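PDB 3CCY: putative TetR-family transcriptional regulator from Bordetella parapertussis 12822, which probably binds cis-regulatory DNA as a transcription factor, presumably acting as a repressor in the manner of other TetR-family proteins. Local coordinates for residues E13-T18 against Y52-S57; Y82-N85 against T89-L92; M161-M166 against Q191-G196. All blocks are in the same frame, centred on the assembly; numbering follows the deposited sequence. Where two conformers were deposited one is given.

In the fold
Contact 1 lies at the predicted DNA-binding end of the chain, whereas contacts 2 and 3 belong to the C-terminal domain on the opposite side of the chain's centre; the centres of contacts 1 and 2 are about 37 Å apart. Contact 1 is partly buried and mixes aromatic packing with an arginine laid against a ring. Contact 2 sits at the surface and relies on arginine-to-carbonyl bonds between a loop and the start of helix 87-115. Contact 3 is buried and entirely apolar across its segments, joining helices 153-168 and 182-195. Contacts 2 and 3 meet where F91 packs on F163 and L194, so helix 87-115 serves both.

Contact 1 of 3, residues E13-T18 against Y52-S57; sequences ENIRDT and YHYFDS
One face of the R16 guanidinium is covered by F55, whose CE2 stands 3.8 Å above the guanidinium plane and displaced toward its rim. The two planes are inclined at 50°, so this is a slanted overlap and not a parallel stack. The Y54 ring is approached obliquely by both R16 CG and I15 CG2, while H53 CD2 lies over one of its faces from within the same loop. Y54 and R16 run past each other in opposite directions, with guanidinium and phenol planes 71° apart, and it is the aliphatic part of the arginine that does the touching: R16 CD is 3.7 Å from Y54 CB and 3.6 Å from F55 CZ. Bends at chi2 and chi3 curl the R16 chain so that its methylenes and its guanidinium can both follow the F55 ring.

These residues tie the start of helix 15-29 to the loop between helices 37-43 and 58-81. Y54 and F55 fall at the end of the predicted helix-turn-helix motif, so the contact joins that end to helix 15-29, consistent with the N-terminal DNA-binding domain of TetR-family proteins.

I15 crosses Y54 at about a right angle and meets the phenol end of the ring. Its CG2 branch is 3.4 Å from Y54 CZ and 3.0 Å from Y54 OH, a tight approach, while its CG1 branch lies 3.6 Å from Y54 CE2. Deeper inside, the buried F55 also touches I19 and I20 of helix 15-29 and V61 and D64 of helix 58-81, which places the phenyl between the two helices. D64 additionally makes a long, weak ion pair with R16 NH1. At the far end of the loop, S57 OG caps helix 58-81 by accepting a bond from E59 N.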
loop_
_atom_site.group_PDB
_atom_site.type_symbol
_atom_site.label_atom_id
_atom_site.label_comp_id
_atom_site.label_asym_id
_atom_site.label_seq_id
_atom_site.Cartn_x
_atom_site.Cartn_y
_atom_site.Cartn_z
ATOM N N GLU A 13 1.843 28.654 -18.296
ATOM C CA GLU A 13 1.955 27.189 -18.259
ATOM C C GLU A 13 3.372 26.628 -18.041
ATOM O O GLU A 13 3.590 25.430 -18.211
ATOM C CB GLU A 13 1.369 26.605 -19.554
ATOM C CG GLU A 13 0.699 25.236 -19.402
ATOM C CD GLU A 13 -0.816 25.325 -19.320
ATOM O OE1 GLU A 13 -1.335 26.298 -18.730
ATOM O OE2 GLU A 13 -1.487 24.419 -19.857
ATOM N N ASN A 14 4.324 27.484 -17.672
ATOM C CA ASN A 14 5.720 27.065 -17.482
ATOM C C ASN A 14 6.054 26.952 -15.990
ATOM O O ASN A 14 6.381 25.871 -15.488
ATOM C CB ASN A 14 6.708 28.041 -18.161
ATOM C CG ASN A 14 6.145 28.702 -19.430
ATOM O OD1 ASN A 14 6.430 29.871 -19.700
ATOM N ND2 ASN A 14 5.368 27.957 -20.213
ATOM N N ILE A 15 5.963 28.095 -15.307
ATOM C CA ILE A 15 6.151 28.222 -13.857
ATOM C C ILE A 15 5.082 27.458 -13.055
ATOM O O ILE A 15 5.356 26.980 -11.950
ATOM C CB ILE A 15 6.201 29.727 -13.454
ATOM C CG1 ILE A 15 5.950 29.940 -11.952
ATOM C CG2 ILE A 15 5.234 30.538 -14.307
ATOM C CD1 ILE A 15 7.166 29.683 -11.063
ATOM N N ARG A 16 3.876 27.363 -13.623
ATOM C CA ARG A 16 2.792 26.515 -13.110
ATOM C C ARG A 16 3.276 25.121 -12.721
ATOM O O ARG A 16 3.095 24.689 -11.581
ATOM C CB ARG A 16 1.687 26.373 -14.163
ATOM C CG ARG A 16 0.417 27.170 -13.914
ATOM C CD ARG A 16 -0.391 26.573 -12.771
ATOM N NE ARG A 16 -1.805 26.416 -13.103
ATOM C CZ ARG A 16 -2.407 25.239 -13.266
ATOM N NH1 ARG A 16 -1.731 24.108 -13.118
ATOM N NH2 ARG A 16 -3.697 25.191 -13.569
ATOM N N ASP A 17 3.905 24.440 -13.678
ATOM C CA ASP A 17 4.310 23.044 -13.526
ATOM C C ASP A 17 5.512 22.865 -12.610
ATOM O O ASP A 17 5.723 21.775 -12.088
ATOM C CB ASP A 17 4.612 22.410 -14.889
ATOM C CG ASP A 17 3.923 23.127 -16.038
ATOM O OD1 ASP A 17 2.676 23.305 -15.993
ATOM O OD2 ASP A 17 4.644 23.521 -16.987
ATOM N N THR A 18 6.302 23.917 -12.427
ATOM C CA THR A 18 7.415 23.873 -11.481
ATOM C C THR A 18 6.869 23.773 -10.056
ATOM O O THR A 18 7.347 22.967 -9.259
ATOM C CB THR A 18 8.339 25.101 -11.614
ATOM O OG1 THR A 18 8.573 25.372 -13.001
ATOM C CG2 THR A 18 9.674 24.860 -10.907
ATOM N N TYR A 52 0.199 32.302 -5.460
ATOM C CA TYR A 52 -1.228 32.549 -5.533
ATOM C C TYR A 52 -1.648 33.154 -6.836
ATOM O O TYR A 52 -2.818 33.285 -7.098
ATOM C CB TYR A 52 -1.706 33.392 -4.371
ATOM C CG TYR A 52 -1.508 32.747 -3.040
ATOM C CD1 TYR A 52 -0.335 32.853 -2.386
ATOM C CD2 TYR A 52 -2.508 32.033 -2.442
ATOM C CE1 TYR A 52 -0.159 32.265 -1.183
ATOM C CE2 TYR A 52 -2.331 31.445 -1.248
ATOM C CZ TYR A 52 -1.158 31.565 -0.625
ATOM O OH TYR A 52 -0.977 30.977 0.572
ATOM N N HIS A 53 -0.674 33.502 -7.654
ATOM C CA HIS A 53 -0.868 33.933 -9.041
ATOM C C HIS A 53 -1.369 32.759 -9.890
ATOM O O HIS A 53 -1.997 32.962 -10.932
ATOM C CB HIS A 53 0.449 34.489 -9.606
ATOM C CG HIS A 53 0.297 35.257 -10.886
ATOM N ND1 HIS A 53 0.153 36.631 -10.921
ATOM C CD2 HIS A 53 0.297 34.848 -12.179
ATOM C CE1 HIS A 53 0.053 37.031 -12.177
ATOM N NE2 HIS A 53 0.141 35.968 -12.960
ATOM N N TYR A 54 -1.106 31.538 -9.423
ATOM C CA TYR A 54 -1.485 30.322 -10.148
ATOM C C TYR A 54 -2.443 29.428 -9.369
ATOM O O TYR A 54 -3.220 28.683 -9.973
ATOM C CB TYR A 54 -0.237 29.528 -10.552
ATOM C CG TYR A 54 0.849 30.380 -11.167
ATOM C CD1 TYR A 54 0.818 30.720 -12.524
ATOM C CD2 TYR A 54 1.902 30.858 -10.393
ATOM C CE1 TYR A 54 1.815 31.510 -13.090
ATOM C CE2 TYR A 54 2.903 31.653 -10.948
ATOM C CZ TYR A 54 2.853 31.975 -12.294
ATOM O OH TYR A 54 3.847 32.764 -12.836
ATOM N N PHE A 55 -2.384 29.497 -8.040
ATOM C CA PHE A 55 -3.191 28.625 -7.174
ATOM C C PHE A 55 -3.821 29.365 -5.998
ATOM O O PHE A 55 -3.186 30.230 -5.385
ATOM C CB PHE A 55 -2.346 27.471 -6.630
ATOM C CG PHE A 55 -1.796 26.561 -7.691
ATOM C CD1 PHE A 55 -0.458 26.641 -8.064
ATOM C CD2 PHE A 55 -2.612 25.606 -8.304
ATOM C CE1 PHE A 55 0.062 25.793 -9.043
ATOM C CE2 PHE A 55 -2.104 24.760 -9.282
ATOM C CZ PHE A 55 -0.766 24.853 -9.651
ATOM N N ASP A 56 -5.058 28.997 -5.667
ATOM C CA ASP A 56 -5.799 29.665 -4.585
ATOM C C ASP A 56 -5.499 29.085 -3.203
ATOM O O ASP A 56 -5.743 29.726 -2.184
ATOM C CB ASP A 56 -7.310 29.603 -4.839
ATOM C CG ASP A 56 -7.736 30.362 -6.088
ATOM O OD1 ASP A 56 -8.731 29.924 -6.716
ATOM O OD2 ASP A 56 -7.093 31.384 -6.441
ATOM N N SER A 57 -4.975 27.869 -3.174
ATOM C CA SER A 57 -4.775 27.164 -1.922
ATOM C C SER A 57 -3.739 26.058 -2.090
ATOM O O SER A 57 -3.374 25.691 -3.208
ATOM C CB SER A 57 -6.117 26.588 -1.436
ATOM O OG SER A 57 -5.955 25.700 -0.337
#

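Contact 2 of 3, residues Y82-N85 against T89-L92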
loop_
_atom_site.group_PDB
_atom_site.type_symbol
_atom_site.label_atom_id
_atom_site.label_comp_id
_atom_site.label_asym_id
_atom_site.label_seq_id
_atom_site.Cartn_x
_atom_site.Cartn_y
_atom_site.Cartn_z
ATOM N N TYR A 82 -8.401 0.150 -26.375
ATOM C CA TYR A 82 -8.808 0.230 -27.782
ATOM C C TYR A 82 -7.763 -0.269 -28.791
ATOM O O TYR A 82 -8.023 -0.236 -29.986
ATOM C CB TYR A 82 -9.268 1.655 -28.172
ATOM C CG TYR A 82 -10.371 2.193 -27.309
ATOM C CD1 TYR A 82 -11.188 1.330 -26.596
ATOM C CD2 TYR A 82 -10.634 3.565 -27.234
ATOM C CE1 TYR A 82 -12.202 1.792 -25.801
ATOM C CE2 TYR A 82 -11.672 4.046 -26.425
ATOM C CZ TYR A 82 -12.452 3.143 -25.716
ATOM O OH TYR A 82 -13.488 3.543 -24.896
ATOM N N GLY A 83 -6.605 -0.735 -28.311
ATOM C CA GLY A 83 -5.534 -1.199 -29.186
ATOM C C GLY A 83 -5.592 -2.677 -29.538
ATOM O O GLY A 83 -6.071 -3.048 -30.613
ATOM N N SER A 84 -5.107 -3.533 -28.636
ATOM C CA SER A 84 -4.956 -4.966 -28.960
ATOM C C SER A 84 -6.295 -5.668 -29.092
ATOM O O SER A 84 -7.316 -5.226 -28.546
ATOM C CB SER A 84 -4.070 -5.709 -27.955
ATOM O OG SER A 84 -3.865 -7.058 -28.372
ATOM N N ASN A 85 -6.269 -6.761 -29.848
ATOM C CA ASN A 85 -7.433 -7.607 -30.042
ATOM C C ASN A 85 -7.543 -8.577 -28.855
ATOM O O ASN A 85 -8.640 -8.846 -28.360
ATOM C CB ASN A 85 -7.287 -8.375 -31.363
ATOM C CG ASN A 85 -8.570 -8.425 -32.155
ATOM O OD1 ASN A 85 -9.621 -8.850 -31.647
ATOM N ND2 ASN A 85 -8.495 -8.006 -33.427
ATOM N N THR A 89 -2.988 -9.992 -23.945
ATOM C CA THR A 89 -2.094 -8.891 -24.307
ATOM C C THR A 89 -2.519 -7.569 -23.667
ATOM O O THR A 89 -1.670 -6.882 -23.107
ATOM C CB THR A 89 -1.981 -8.769 -25.848
ATOM O OG1 THR A 89 -1.320 -9.949 -26.340
ATOM C CG2 THR A 89 -1.175 -7.522 -26.280
ATOM N N ARG A 90 -3.817 -7.217 -23.788
ATOM C CA ARG A 90 -4.361 -5.969 -23.229
ATOM C C ARG A 90 -4.073 -5.890 -21.757
ATOM O O ARG A 90 -3.702 -4.824 -21.267
ATOM C CB ARG A 90 -5.871 -5.822 -23.483
ATOM C CG ARG A 90 -6.232 -5.386 -24.951
ATOM C CD ARG A 90 -7.674 -4.805 -25.089
ATOM N NE ARG A 90 -8.653 -5.711 -24.515
ATOM C CZ ARG A 90 -9.304 -6.666 -25.180
ATOM N NH1 ARG A 90 -9.127 -6.839 -26.474
ATOM N NH2 ARG A 90 -10.145 -7.444 -24.521
ATOM N N PHE A 91 -4.250 -7.006 -21.035
ATOM C CA PHE A 91 -4.028 -7.031 -19.600
ATOM C C PHE A 91 -2.559 -6.732 -19.285
ATOM O O PHE A 91 -2.272 -5.865 -18.454
ATOM C CB PHE A 91 -4.465 -8.352 -18.930
ATOM C CG PHE A 91 -4.217 -8.385 -17.428
ATOM C CD1 PHE A 91 -4.913 -7.538 -16.560
ATOM C CD2 PHE A 91 -3.283 -9.259 -16.877
ATOM C CE1 PHE A 91 -4.657 -7.564 -15.175
ATOM C CE2 PHE A 91 -3.010 -9.292 -15.518
ATOM C CZ PHE A 91 -3.700 -8.432 -14.644
ATOM N N LEU A 92 -1.645 -7.443 -19.949
ATOM C CA LEU A 92 -0.196 -7.238 -19.731
ATOM C C LEU A 92 0.199 -5.780 -20.101
ATOM O O LEU A 92 0.985 -5.169 -19.397
ATOM C CB LEU A 92 0.638 -8.243 -20.571
ATOM C CG LEU A 92 2.153 -7.994 -20.563
ATOM C CD1 LEU A 92 2.715 -8.053 -19.149
ATOM C CD2 LEU A 92 2.940 -8.928 -21.532
#
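R90 reaches back from its helix to the preceding loop, and its NH1 donates to two successive backbone carbonyls. The bond to S84 O is 3.2 Å long from R90 NH1 and nearly straight, with an N-H...O angle of 165°. S84 O lies in the guanidinium plane, but the donor stands above the carbonyl plane of S84, 44° out of it, and so is not aligned with a lone pair. The second bond, from R90 NH1 to N85 O, is shorter at 2.8 Å yet weak, because its angle closes to 121°. Both oxygens are met at the edge of the guanidinium.

The aliphatic part of R90 shares in the contact: its CG packs against S84 CB at 3.7 Å, and its CD lies 3.5 Å from S84 O. The chain is extended at chi2 and then bends at chi3, which turns the guanidinium toward the loop carbonyls. Beside it, T89 contributes its methyl, with CG2 3.4 Å from S84 OG.

The arrangement fastens the connection between helix 58-81 and helix 87-115, within the C-terminal part of the chain that is assigned to the tetracyclin repressor-like family. A residue in the first turns of the second helix thus binds the turn that leads into it.

Further out, R90 NH2 is hydrogen-bonded to Q144 OE1 of helix 122-145. With NH1 engaged by the loop and NH2 by another helix, rotation of the guanidinium is restrained at two points. S84 is positioned by its own hydroxyl, which accepts a bond from E86 N, two residues on, as in an ST turn. Farther along the helix, F91 and L92 pack onto helix 182-195, F91 on V190 and L194, L92 on E187 and V190.

Contact 3 of 3, residues M161-M166 against Q191-G196; sequences MLFFGM and QLFLDG
The helix that presents F193 to F163 has, near its C-terminal end, a carbonyl gripped twice: Q191 O accepts D195 N at 2.9 Å and, weakly, G196 N at 3.3 Å. G196 N is shared with L192 O, also weakly, at 2.8 Å, and G196 leaves the helix with a positive phi.

Across the contact the chemistry is apolar. F163 directs its edge toward the face of F193 in a T-shaped pair, with centroids 5.5 Å apart and planes at 67°. Its chi1 near 170° sends the ring edge toward F193, while the backbone places CB over that face; the CB lies 4.1 Å from the F193 centroid and 19° off the normal, a CH-pi contact. M166, present as selenomethionine, adds an oblique Met-aromatic contact, its SE 5.5 Å from the F193 centroid; the modelled position of its methyl is too close to the ring to be trusted.

F163 continues onto V138, V95 and F91, and F193 onto L142. M166 packs on M166 of the second subunit and F193 meets Y197 of that subunit. Helices 153-168 and 182-195 thus both reach the partner chain, consistent with the four-helix dimer interface of TetR-family regulators.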
loop_
_atom_site.group_PDB
_atom_site.type_symbol
_atom_site.label_atom_id
_atom_site.label_comp_id
_atom_site.label_asym_id
_atom_site.label_seq_id
_atom_site.Cartn_x
_atom_site.Cartn_y
_atom_site.Cartn_z
HETATM N N MSE A 161 -8.733 -6.212 -6.422
HETATM C CA MSE A 161 -8.065 -5.417 -5.405
HETATM C C MSE A 161 -6.790 -6.135 -4.893
HETATM O O MSE A 161 -5.846 -5.491 -4.492
HETATM C CB MSE A 161 -9.043 -5.088 -4.245
HETATM C CG MSE A 161 -10.246 -4.252 -4.651
HETATM SE SE MSE A 161 -9.746 -2.734 -5.765
HETATM C CE MSE A 161 -9.006 -1.692 -4.319
ATOM N N LEU A 162 -6.759 -7.473 -4.949
ATOM C CA LEU A 162 -5.533 -8.189 -4.579
ATOM C C LEU A 162 -4.453 -7.922 -5.618
ATOM O O LEU A 162 -3.308 -7.639 -5.276
ATOM C CB LEU A 162 -5.781 -9.677 -4.442
ATOM C CG LEU A 162 -6.583 -10.049 -3.179
ATOM C CD1 LEU A 162 -7.109 -11.489 -3.242
ATOM C CD2 LEU A 162 -5.772 -9.784 -1.827
ATOM N N PHE A 163 -4.862 -7.954 -6.884
ATOM C CA PHE A 163 -3.997 -7.517 -7.938
ATOM C C PHE A 163 -3.465 -6.078 -7.746
ATOM O O PHE A 163 -2.260 -5.879 -7.857
ATOM C CB PHE A 163 -4.652 -7.641 -9.301
ATOM C CG PHE A 163 -3.847 -6.958 -10.353
ATOM C CD1 PHE A 163 -2.699 -7.575 -10.854
ATOM C CD2 PHE A 163 -4.137 -5.652 -10.728
ATOM C CE1 PHE A 163 -1.886 -6.917 -11.772
ATOM C CE2 PHE A 163 -3.307 -4.995 -11.633
ATOM C CZ PHE A 163 -2.199 -5.642 -12.140
ATOM N N PHE A 164 -4.361 -5.094 -7.574
ATOM C CA PHE A 164 -3.924 -3.702 -7.299
ATOM C C PHE A 164 -2.894 -3.537 -6.186
ATOM O O PHE A 164 -1.961 -2.753 -6.296
ATOM C CB PHE A 164 -5.101 -2.750 -7.089
ATOM C CG PHE A 164 -5.599 -2.167 -8.389
ATOM C CD1 PHE A 164 -4.791 -1.303 -9.129
ATOM C CD2 PHE A 164 -6.834 -2.541 -8.911
ATOM C CE1 PHE A 164 -5.225 -0.771 -10.363
ATOM C CE2 PHE A 164 -7.267 -2.020 -10.153
ATOM C CZ PHE A 164 -6.467 -1.141 -10.862
ATOM N N GLY A 165 -3.098 -4.251 -5.104
ATOM C CA GLY A 165 -2.112 -4.346 -4.015
ATOM C C GLY A 165 -0.714 -4.691 -4.481
ATOM O O GLY A 165 0.237 -4.036 -4.048
HETATM N N MSE A 166 -0.565 -5.733 -5.309
HETATM C CA MSE A 166 0.769 -6.074 -5.844
HETATM C C MSE A 166 1.453 -4.915 -6.497
HETATM O O MSE A 166 2.645 -4.693 -6.267
HETATM C CB MSE A 166 0.707 -7.133 -6.949
HETATM C CG MSE A 166 0.193 -8.434 -6.530
HETATM SE SE MSE A 166 0.460 -9.668 -8.084
HETATM C CE MSE A 166 -1.193 -10.374 -8.138
ATOM N N GLN A 191 2.777 -12.873 -14.956
ATOM C CA GLN A 191 3.028 -14.330 -14.918
ATOM C C GLN A 191 2.583 -14.907 -13.536
ATOM O O GLN A 191 1.916 -15.938 -13.463
ATOM C CB GLN A 191 4.547 -14.650 -15.184
ATOM C CG GLN A 191 5.028 -14.325 -16.650
ATOM C CD GLN A 191 6.588 -14.130 -16.777
ATOM O OE1 GLN A 191 7.369 -14.410 -15.822
ATOM N NE2 GLN A 191 7.030 -13.619 -17.957
ATOM N N LEU A 192 3.002 -14.251 -12.449
ATOM C CA LEU A 192 2.674 -14.705 -11.099
ATOM C C LEU A 192 1.157 -14.695 -10.878
ATOM O O LEU A 192 0.573 -15.721 -10.445
ATOM C CB LEU A 192 3.358 -13.815 -10.046
ATOM C CG LEU A 192 4.879 -13.909 -9.836
ATOM C CD1 LEU A 192 5.388 -12.624 -9.141
ATOM C CD2 LEU A 192 5.230 -15.122 -8.969
ATOM N N PHE A 193 0.532 -13.546 -11.139
ATOM C CA PHE A 193 -0.917 -13.368 -10.881
ATOM C C PHE A 193 -1.762 -14.332 -11.733
ATOM O O PHE A 193 -2.638 -14.980 -11.211
ATOM C CB PHE A 193 -1.406 -11.917 -11.106
ATOM C CG PHE A 193 -2.858 -11.713 -10.674
ATOM C CD1 PHE A 193 -3.188 -11.664 -9.327
ATOM C CD2 PHE A 193 -3.877 -11.644 -11.610
ATOM C CE1 PHE A 193 -4.526 -11.520 -8.906
ATOM C CE2 PHE A 193 -5.207 -11.501 -11.192
ATOM C CZ PHE A 193 -5.511 -11.445 -9.842
ATOM N N LEU A 194 -1.478 -14.429 -13.036
ATOM C CA LEU A 194 -2.268 -15.279 -13.939
ATOM C C LEU A 194 -1.971 -16.776 -13.832
ATOM O O LEU A 194 -2.880 -17.601 -13.865
ATOM C CB LEU A 194 -2.089 -14.838 -15.411
ATOM C CG LEU A 194 -2.642 -13.441 -15.740
ATOM C CD1 LEU A 194 -2.630 -13.260 -17.249
ATOM C CD2 LEU A 194 -4.056 -13.171 -15.181
ATOM N N ASP A 195 -0.698 -17.124 -13.730
ATOM C CA ASP A 195 -0.306 -18.533 -13.822
ATOM C C ASP A 195 0.254 -19.127 -12.526
ATOM O O ASP A 195 0.351 -20.367 -12.382
ATOM C CB ASP A 195 0.635 -18.730 -15.026
ATOM C CG ASP A 195 -0.102 -18.514 -16.367
ATOM O OD1 ASP A 195 -1.003 -19.326 -16.689
ATOM O OD2 ASP A 195 0.177 -17.533 -17.077
ATOM N N GLY A 196 0.579 -18.265 -11.558
ATOM C CA GLY A 196 0.920 -18.777 -10.229
ATOM C C GLY A 196 2.391 -18.970 -9.970
ATOM O O GLY A 196 3.133 -19.411 -10.834
#